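Local atomic coordinates of ADP-ribosylating toxin CARDS (Mycoplasma pneumoniae, PDB entry 4TLV), a protein that transfers ADP-ribose from NAD(+) to multiple target proteins and provokes vacuolization in mammalian cells, serving as the main virulence factor of this bacterium. Residues S47-T52 and F136-I141; M289-P294 and S309-I314; G384-G389 and V405-N410. All blocks are in the same frame, centred on the assembly; numbering follows the deposited sequence.

How the contacts relate
Contact 1 lies in the mono-ADP-ribosyltransferase domain, while contacts 2 and 3 belong to D2, a beta-trefoil. Contact 1 is the one that borders the probable NAD(+) pocket: Ser51 OG makes a weak hydrogen bond with Ser229 O, in the region inferred to form it. Contact 2 lies on the opposite side of the chain's centre, its own centre 44 Å from that of contact 1. Contact 3 is nearer to contact 1, 35 Å between centres and about 15 Å between nearest atoms. Within D2, contacts 2 and 3 reach the same antiparallel sheet; their centres are 26 Å apart and their nearest atoms about 10 Å, so they do not meet.

Contact 1: residues S47-T52 and F136-I141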
loop_
_atom_site.group_PDB
_atom_site.type_symbol
_atom_site.label_atom_id
_atom_site.label_comp_id
_atom_site.label_asym_id
_atom_site.label_seq_id
_atom_site.Cartn_x
_atom_site.Cartn_y
_atom_site.Cartn_z
ATOM N N SER A 47 -22.375 5.442 8.799
ATOM C CA SER A 47 -21.259 6.392 8.726
ATOM C C SER A 47 -21.536 7.661 7.914
ATOM O O SER A 47 -22.209 7.638 6.875
ATOM C CB SER A 47 -19.986 5.734 8.191
ATOM O OG SER A 47 -18.894 6.634 8.312
ATOM N N TYR A 48 -20.984 8.770 8.402
ATOM C CA TYR A 48 -21.042 10.053 7.716
ATOM C C TYR A 48 -19.925 10.128 6.688
ATOM O O TYR A 48 -19.898 11.027 5.886
ATOM C CB TYR A 48 -20.815 11.177 8.732
ATOM C CG TYR A 48 -21.039 12.575 8.204
ATOM C CD1 TYR A 48 -22.309 12.990 7.794
ATOM C CD2 TYR A 48 -20.000 13.503 8.174
ATOM C CE1 TYR A 48 -22.526 14.266 7.334
ATOM C CE2 TYR A 48 -20.208 14.796 7.722
ATOM C CZ TYR A 48 -21.472 15.172 7.297
ATOM O OH TYR A 48 -21.674 16.455 6.837
ATOM N N PHE A 49 -18.994 9.173 6.735
ATOM C CA PHE A 49 -17.826 9.223 5.872
ATOM C C PHE A 49 -18.081 8.448 4.582
ATOM O O PHE A 49 -18.638 7.352 4.628
ATOM C CB PHE A 49 -16.621 8.610 6.588
ATOM C CG PHE A 49 -16.248 9.314 7.874
ATOM C CD1 PHE A 49 -16.420 10.690 8.004
ATOM C CD2 PHE A 49 -15.716 8.603 8.948
ATOM C CE1 PHE A 49 -16.074 11.356 9.180
ATOM C CE2 PHE A 49 -15.357 9.261 10.128
ATOM C CZ PHE A 49 -15.548 10.656 10.239
ATOM N N ILE A 50 -17.653 9.001 3.446
ATOM C CA ILE A 50 -17.757 8.285 2.163
ATOM C C ILE A 50 -16.372 7.847 1.686
ATOM O O ILE A 50 -15.444 8.647 1.647
ATOM C CB ILE A 50 -18.406 9.152 1.083
ATOM C CG1 ILE A 50 -19.837 9.527 1.488
ATOM C CG2 ILE A 50 -18.441 8.420 -0.264
ATOM C CD1 ILE A 50 -20.481 10.524 0.519
ATOM N N SER A 51 -16.237 6.577 1.307
ATOM C CA SER A 51 -14.925 6.039 0.930
ATOM C C SER A 51 -14.565 6.253 -0.535
ATOM O O SER A 51 -15.411 6.152 -1.429
ATOM C CB SER A 51 -14.848 4.541 1.246
ATOM O OG SER A 51 -15.898 3.866 0.558
ATOM N N THR A 52 -13.291 6.554 -0.758
ATOM C CA THR A 52 -12.712 6.625 -2.089
ATOM C C THR A 52 -11.288 6.093 -1.960
ATOM O O THR A 52 -10.784 5.881 -0.857
ATOM C CB THR A 52 -12.609 8.086 -2.617
ATOM O OG1 THR A 52 -11.618 8.794 -1.851
ATOM C CG2 THR A 52 -13.958 8.825 -2.535
ATOM N N PHE A 136 -11.246 9.198 2.871
ATOM C CA PHE A 136 -12.664 9.295 3.166
ATOM C C PHE A 136 -13.070 10.754 3.170
ATOM O O PHE A 136 -12.251 11.628 3.475
ATOM C CB PHE A 136 -13.024 8.599 4.488
ATOM C CG PHE A 136 -12.408 9.227 5.720
ATOM C CD1 PHE A 136 -11.126 8.871 6.134
ATOM C CD2 PHE A 136 -13.127 10.139 6.490
ATOM C CE1 PHE A 136 -10.558 9.423 7.273
ATOM C CE2 PHE A 136 -12.558 10.694 7.642
ATOM C CZ PHE A 136 -11.272 10.324 8.030
ATOM N N THR A 137 -14.325 11.025 2.814
ATOM C CA THR A 137 -14.815 12.399 2.851
ATOM C C THR A 137 -15.623 12.571 4.123
ATOM O O THR A 137 -16.289 11.633 4.588
ATOM C CB THR A 137 -15.678 12.752 1.638
ATOM O OG1 THR A 137 -16.855 11.939 1.646
ATOM C CG2 THR A 137 -14.899 12.497 0.343
ATOM N N ASP A 138 -15.520 13.759 4.704
ATOM C CA ASP A 138 -16.231 14.073 5.930
ATOM C C ASP A 138 -17.553 14.620 5.423
ATOM O O ASP A 138 -17.733 15.837 5.284
ATOM C CB ASP A 138 -15.438 15.117 6.723
ATOM C CG ASP A 138 -15.946 15.306 8.140
ATOM O OD1 ASP A 138 -16.983 14.697 8.507
ATOM O OD2 ASP A 138 -15.297 16.066 8.890
ATOM N N GLY A 139 -18.446 13.707 5.064
ATOM C CA GLY A 139 -19.748 14.067 4.519
ATOM C C GLY A 139 -19.924 13.894 3.020
ATOM O O GLY A 139 -19.067 13.318 2.337
ATOM N N PRO A 140 -21.043 14.400 2.492
ATOM C CA PRO A 140 -21.438 14.223 1.093
ATOM C C PRO A 140 -20.422 14.770 0.093
ATOM O O PRO A 140 -19.705 15.734 0.374
ATOM C CB PRO A 140 -22.732 15.059 0.980
ATOM C CG PRO A 140 -23.231 15.174 2.372
ATOM C CD PRO A 140 -22.012 15.222 3.238
ATOM N N ILE A 141 -20.395 14.167 -1.087
ATOM C CA ILE A 141 -19.544 14.642 -2.167
ATOM C C ILE A 141 -20.435 15.282 -3.214
ATOM O O ILE A 141 -21.344 14.632 -3.712
ATOM C CB ILE A 141 -18.751 13.484 -2.820
ATOM C CG1 ILE A 141 -17.826 12.829 -1.789
ATOM C CG2 ILE A 141 -17.924 14.010 -4.014
ATOM C CD1 ILE A 141 -17.066 11.617 -2.338
#
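Phe49 and Phe136 lie side by side on neighbouring antiparallel strands of the mono-ADP-ribosyltransferase fold, in a small sheet where strand 134-138 runs between 49-53 and 89-91. CE2 of Phe136 lies 3.7 Å above the plane of the Phe49 ring, over its centre, the two planes inclined at 49°. On the same face of the sheet, the carboxylate of Asp138 turns its OD1 to ring edges: it lies 3.3 Å from Tyr48 CD2 and 3.5 Å from Phe49 CE1, close to both ring planes. With CG anti to the backbone N (chi1 -168°), Asp138 also sends OD2 to a salt bridge with Arg33 and a hydrogen bond from Trp197, whose indole meets both phenylalanines edge-to-face. Beyond the strand end, Gly139 CA sits over the Tyr48 ring, 3.6 Å from its centroid, a CH-pi contact made at a positive phi that suits glycine.

The opposite face carries Ile50, whose CD1 reaches Gly139 O and whose CG2 meets Ile141 CD1. Ile50 N donates to Thr137 O at 3.2 Å, and Thr137 N to Ile50 O at 2.9 Å. Ser51 and Thr52 open a Ser-Thr-Ser sequence, as in the STS motif of pertussis-type ADP-ribosyltransferases, where that strand supports the NAD(+) site, and Ser51 O accepts from Arg12. Thr137 OG1 reaches forward past the end of its strand, donating to Gly139 O at 2.7 Å, nearly in line with that carbonyl.

Contact 2: residues M289-P294 and S309-I314; sequences MLQADP and SFPQTI
Ala292 and Gln312 form a single antiparallel bridge, joining strand 287-293 of the D2 beta-trefoil to the loop before strand 315-317. Its two hydrogen bonds run from Ala292 N to Gln312 O, 3.0 Å and in the carbonyl plane, and from Gln312 N to Ala292 O, 2.7 Å and nearly straight at 168°. Side chains add contacts on both flanks of the bridge.

At one end Ser309 OG donates to Asp293 OD1 at 2.8 Å, arriving on the syn side of the carboxylate but 23° out of its plane. OD1 also takes the N-H of Gln295, so two donors grip that one oxygen. Pro294 crosses the Gln312 side chain at about a right angle, its CG 3.6 Å from Gln312 NE2. On the other flank Gln291, extended beyond CG with that atom anti to the carbonyl carbon (chi1 -66°), runs alongside Pro311 and Thr313: its OE1 is 3.3 Å from Pro311 CB, while its NE2 faces Thr313 CG2.

Two neighbours place the contact in the toxin. Pro294 O accepts from Asn488 of the D3 domain, and Ile314 touches Asp274 of the KELED motif used in host ER trafficking. Past the bridge the backbones part, and a water spans the gap by donating to Leu290 O and Thr313 O, 2.7 Å from each.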
loop_
_atom_site.group_PDB
_atom_site.type_symbol
_atom_site.label_atom_id
_atom_site.label_comp_id
_atom_site.label_asym_id
_atom_site.label_seq_id
_atom_site.Cartn_x
_atom_site.Cartn_y
_atom_site.Cartn_z
ATOM N N MET A 289 10.057 -18.303 -19.012
ATOM C CA MET A 289 9.692 -18.331 -17.612
ATOM C C MET A 289 10.424 -17.206 -16.897
ATOM O O MET A 289 11.638 -17.032 -17.056
ATOM C CB MET A 289 10.082 -19.658 -16.984
ATOM C CG MET A 289 9.263 -20.833 -17.487
ATOM S SD MET A 289 9.933 -22.371 -16.853
ATOM C CE MET A 289 11.426 -22.556 -17.811
ATOM N N LEU A 290 9.673 -16.454 -16.103
ATOM C CA LEU A 290 10.237 -15.442 -15.232
ATOM C C LEU A 290 10.974 -16.121 -14.085
ATOM O O LEU A 290 10.436 -17.048 -13.469
ATOM C CB LEU A 290 9.108 -14.585 -14.670
ATOM C CG LEU A 290 9.523 -13.404 -13.804
ATOM C CD1 LEU A 290 10.281 -12.367 -14.661
ATOM C CD2 LEU A 290 8.282 -12.787 -13.169
ATOM N N GLN A 291 12.195 -15.672 -13.792
ATOM C CA GLN A 291 12.943 -16.224 -12.667
ATOM C C GLN A 291 13.724 -15.122 -11.957
ATOM O O GLN A 291 13.961 -14.065 -12.529
ATOM C CB GLN A 291 13.889 -17.338 -13.149
ATOM C CG GLN A 291 13.145 -18.550 -13.682
ATOM C CD GLN A 291 14.045 -19.660 -14.108
ATOM O OE1 GLN A 291 15.262 -19.540 -14.049
ATOM N NE2 GLN A 291 13.449 -20.768 -14.548
ATOM N N ALA A 292 14.115 -15.354 -10.707
ATOM C CA ALA A 292 14.862 -14.330 -9.970
ATOM C C ALA A 292 15.776 -14.941 -8.919
ATOM O O ALA A 292 15.536 -16.045 -8.437
ATOM C CB ALA A 292 13.907 -13.278 -9.344
ATOM N N ASP A 293 16.834 -14.221 -8.560
ATOM C CA ASP A 293 17.848 -14.782 -7.668
ATOM C C ASP A 293 18.127 -13.820 -6.523
ATOM O O ASP A 293 18.677 -12.751 -6.742
ATOM C CB ASP A 293 19.147 -15.043 -8.443
ATOM C CG ASP A 293 20.203 -15.786 -7.601
ATOM O OD1 ASP A 293 20.141 -15.732 -6.355
ATOM O OD2 ASP A 293 21.091 -16.438 -8.186
ATOM N N PRO A 294 17.752 -14.191 -5.292
ATOM C CA PRO A 294 17.946 -13.255 -4.169
ATOM C C PRO A 294 19.411 -13.046 -3.804
ATOM O O PRO A 294 19.713 -12.131 -3.040
ATOM C CB PRO A 294 17.249 -13.946 -2.990
ATOM C CG PRO A 294 16.449 -15.052 -3.584
ATOM C CD PRO A 294 17.120 -15.447 -4.866
ATOM N N SER A 309 24.372 -20.136 -6.196
ATOM C CA SER A 309 22.989 -19.826 -5.859
ATOM C C SER A 309 22.070 -20.562 -6.826
ATOM O O SER A 309 22.518 -21.429 -7.588
ATOM C CB SER A 309 22.719 -18.323 -5.899
ATOM O OG SER A 309 21.433 -18.041 -5.363
ATOM N N PHE A 310 20.786 -20.227 -6.794
ATOM C CA PHE A 310 19.826 -20.868 -7.683
ATOM C C PHE A 310 18.661 -19.937 -7.990
ATOM O O PHE A 310 18.330 -19.078 -7.184
ATOM C CB PHE A 310 19.327 -22.193 -7.090
ATOM C CG PHE A 310 18.672 -22.059 -5.734
ATOM C CD1 PHE A 310 19.442 -21.991 -4.580
ATOM C CD2 PHE A 310 17.286 -22.012 -5.619
ATOM C CE1 PHE A 310 18.846 -21.879 -3.324
ATOM C CE2 PHE A 310 16.673 -21.900 -4.372
ATOM C CZ PHE A 310 17.458 -21.833 -3.218
ATOM N N PRO A 311 18.040 -20.114 -9.163
ATOM C CA PRO A 311 16.917 -19.263 -9.558
ATOM C C PRO A 311 15.667 -19.669 -8.794
ATOM O O PRO A 311 15.446 -20.854 -8.551
ATOM C CB PRO A 311 16.740 -19.572 -11.054
ATOM C CG PRO A 311 17.919 -20.437 -11.448
ATOM C CD PRO A 311 18.370 -21.112 -10.192
ATOM N N GLN A 312 14.861 -18.692 -8.403
ATOM C CA GLN A 312 13.588 -18.999 -7.773
ATOM C C GLN A 312 12.474 -18.629 -8.758
ATOM O O GLN A 312 12.627 -17.704 -9.550
ATOM C CB GLN A 312 13.489 -18.292 -6.420
ATOM C CG GLN A 312 14.486 -18.902 -5.407
ATOM C CD GLN A 312 14.405 -18.268 -4.029
ATOM O OE1 GLN A 312 13.449 -17.565 -3.715
ATOM N NE2 GLN A 312 15.412 -18.522 -3.199
ATOM N N THR A 313 11.381 -19.379 -8.722
ATOM C CA THR A 313 10.475 -19.443 -9.857
ATOM C C THR A 313 9.033 -19.104 -9.500
ATOM O O THR A 313 8.211 -18.941 -10.391
ATOM C CB THR A 313 10.482 -20.853 -10.487
ATOM O OG1 THR A 313 9.910 -21.794 -9.566
ATOM C CG2 THR A 313 11.902 -21.305 -10.832
ATOM N N ILE A 314 8.715 -19.031 -8.212
ATOM C CA ILE A 314 7.329 -18.785 -7.815
ATOM C C ILE A 314 7.109 -17.329 -7.408
ATOM O O ILE A 314 7.795 -16.810 -6.529
ATOM C CB ILE A 314 6.878 -19.709 -6.660
ATOM C CG1 ILE A 314 7.080 -21.194 -7.029
ATOM C CG2 ILE A 314 5.427 -19.366 -6.229
ATOM C CD1 ILE A 314 6.360 -21.658 -8.339
HETATM O O HOH W 1 8.310 -18.623 -13.052
#

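Contact 3: residues G384-G389 and V405-N410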
loop_
_atom_site.group_PDB
_atom_site.type_symbol
_atom_site.label_atom_id
_atom_site.label_comp_id
_atom_site.label_asym_id
_atom_site.label_seq_id
_atom_site.Cartn_x
_atom_site.Cartn_y
_atom_site.Cartn_z
ATOM N N GLY A 384 3.331 6.062 -15.170
ATOM C CA GLY A 384 2.118 6.864 -15.118
ATOM C C GLY A 384 1.129 6.564 -16.230
ATOM O O GLY A 384 0.877 5.403 -16.559
ATOM N N GLN A 385 0.575 7.618 -16.824
ATOM C CA GLN A 385 -0.448 7.458 -17.855
ATOM C C GLN A 385 0.133 6.982 -19.179
ATOM O O GLN A 385 -0.614 6.696 -20.115
ATOM C CB GLN A 385 -1.225 8.766 -18.073
ATOM C CG GLN A 385 -1.901 9.324 -16.822
ATOM C CD GLN A 385 -2.905 8.361 -16.208
ATOM O OE1 GLN A 385 -3.291 7.365 -16.825
ATOM N NE2 GLN A 385 -3.336 8.657 -14.984
ATOM N N THR A 386 1.459 6.913 -19.268
ATOM C CA THR A 386 2.099 6.440 -20.496
ATOM C C THR A 386 1.909 4.939 -20.671
ATOM O O THR A 386 2.389 4.144 -19.855
ATOM C CB THR A 386 3.608 6.738 -20.516
ATOM O OG1 THR A 386 3.833 8.151 -20.454
ATOM C CG2 THR A 386 4.224 6.193 -21.779
ATOM N N GLU A 387 1.220 4.547 -21.737
ATOM C CA GLU A 387 1.003 3.136 -21.996
ATOM C C GLU A 387 2.361 2.474 -22.114
ATOM O O GLU A 387 3.252 2.985 -22.797
ATOM C CB GLU A 387 0.191 2.937 -23.272
ATOM C CG GLU A 387 -1.215 3.496 -23.191
ATOM C CD GLU A 387 -2.019 3.224 -24.450
ATOM O OE1 GLU A 387 -1.403 3.005 -25.518
ATOM O OE2 GLU A 387 -3.269 3.233 -24.374
ATOM N N ASN A 388 2.524 1.344 -21.434
ATOM C CA ASN A 388 3.817 0.690 -21.358
ATOM C C ASN A 388 3.664 -0.799 -21.050
ATOM O O ASN A 388 2.569 -1.268 -20.693
ATOM C CB ASN A 388 4.689 1.378 -20.305
ATOM C CG ASN A 388 4.206 1.117 -18.876
ATOM O OD1 ASN A 388 4.661 0.182 -18.233
ATOM N ND2 ASN A 388 3.300 1.956 -18.379
ATOM N N GLY A 389 4.747 -1.544 -21.221
ATOM C CA GLY A 389 4.716 -2.985 -21.020
ATOM C C GLY A 389 6.092 -3.578 -20.786
ATOM O O GLY A 389 7.112 -2.875 -20.819
ATOM N N VAL A 405 11.195 -2.517 -19.043
ATOM C CA VAL A 405 9.907 -1.869 -19.189
ATOM C C VAL A 405 10.103 -0.713 -20.163
ATOM O O VAL A 405 11.019 0.095 -19.982
ATOM C CB VAL A 405 9.413 -1.286 -17.863
ATOM C CG1 VAL A 405 8.048 -0.631 -18.055
ATOM C CG2 VAL A 405 9.383 -2.362 -16.781
ATOM N N CYS A 406 9.244 -0.636 -21.177
ATOM C CA CYS A 406 9.296 0.428 -22.180
ATOM C C CYS A 406 7.912 0.966 -22.475
ATOM O O CYS A 406 6.936 0.223 -22.438
ATOM C CB CYS A 406 9.847 -0.097 -23.512
ATOM S SG CYS A 406 11.414 -0.951 -23.434
ATOM N N PRO A 407 7.830 2.262 -22.812
ATOM C CA PRO A 407 6.609 2.788 -23.434
ATOM C C PRO A 407 6.266 1.938 -24.658
ATOM O O PRO A 407 7.173 1.427 -25.323
ATOM C CB PRO A 407 7.013 4.201 -23.866
ATOM C CG PRO A 407 8.170 4.563 -22.982
ATOM C CD PRO A 407 8.898 3.272 -22.704
ATOM N N LEU A 408 4.983 1.769 -24.947
ATOM C CA LEU A 408 4.581 0.979 -26.106
ATOM C C LEU A 408 4.959 1.703 -27.395
ATOM O O LEU A 408 5.230 1.078 -28.411
ATOM C CB LEU A 408 3.077 0.719 -26.088
ATOM C CG LEU A 408 2.579 -0.061 -24.873
ATOM C CD1 LEU A 408 1.066 -0.235 -24.925
ATOM C CD2 LEU A 408 3.289 -1.392 -24.768
ATOM N N LYS A 409 4.989 3.027 -27.335
ATOM C CA LYS A 409 5.279 3.828 -28.519
ATOM C C LYS A 409 6.776 3.883 -28.826
ATOM O O LYS A 409 7.591 4.192 -27.955
ATOM C CB LYS A 409 4.712 5.239 -28.363
ATOM C CG LYS A 409 4.392 5.919 -29.693
ATOM C CD LYS A 409 3.687 7.251 -29.493
ATOM C CE LYS A 409 4.568 8.226 -28.730
ATOM N NZ LYS A 409 3.967 9.584 -28.643
ATOM N N ASN A 410 7.133 3.567 -30.065
ATOM C CA ASN A 410 8.517 3.687 -30.509
ATOM C C ASN A 410 9.499 3.023 -29.556
ATOM O O ASN A 410 10.393 3.689 -29.039
ATOM C CB ASN A 410 8.904 5.162 -30.644
ATOM C CG ASN A 410 7.988 5.929 -31.580
ATOM O OD1 ASN A 410 7.412 5.361 -32.508
ATOM N ND2 ASN A 410 7.857 7.231 -31.342
HETATM O O HOH W 2 3.461 4.555 -25.129
#
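The open end of the beta hairpin 388-393/401-407 in D2 is held together here, where Gly389 and Cys406 make a hydrogen-bonded antiparallel pair. Gly389 N reaches Cys406 O at 3.1 Å, and Cys406 N returns to Gly389 O at the same length. Beyond Pro407 the chains diverge, yet Leu408 N still donates to Glu387 O at 3.0 Å, arriving above the carbonyl plane, 36° out of it. A water is the second donor to that oxygen, 2.8 Å from Glu387 O, and accepts from Lys409 N in turn.

Leu408 spreads its branches over the first strand's entry. It and Glu387 cross their side chains at about a right angle, with Leu408 CD1 3.7 Å from Glu387 CB, while Gly389, bare of a side chain, lets Leu408 CD2 settle on the backbone at its N. The Asn388 amide turns back along its own chain. Its CG stands between the backbone N and carbonyl carbon (chi1 71°), and ND2 donates to Thr386 O at 2.8 Å, almost exactly in the amide plane and nearly straight at 176°. OD1 accepts from Ser380 N, so both ends of the amide are bonded and its rotation is set. The same OD1 meets Val405 CG1 at 3.5 Å. Such two-stranded antiparallel hairpins, six to a domain, are the units of a beta-trefoil.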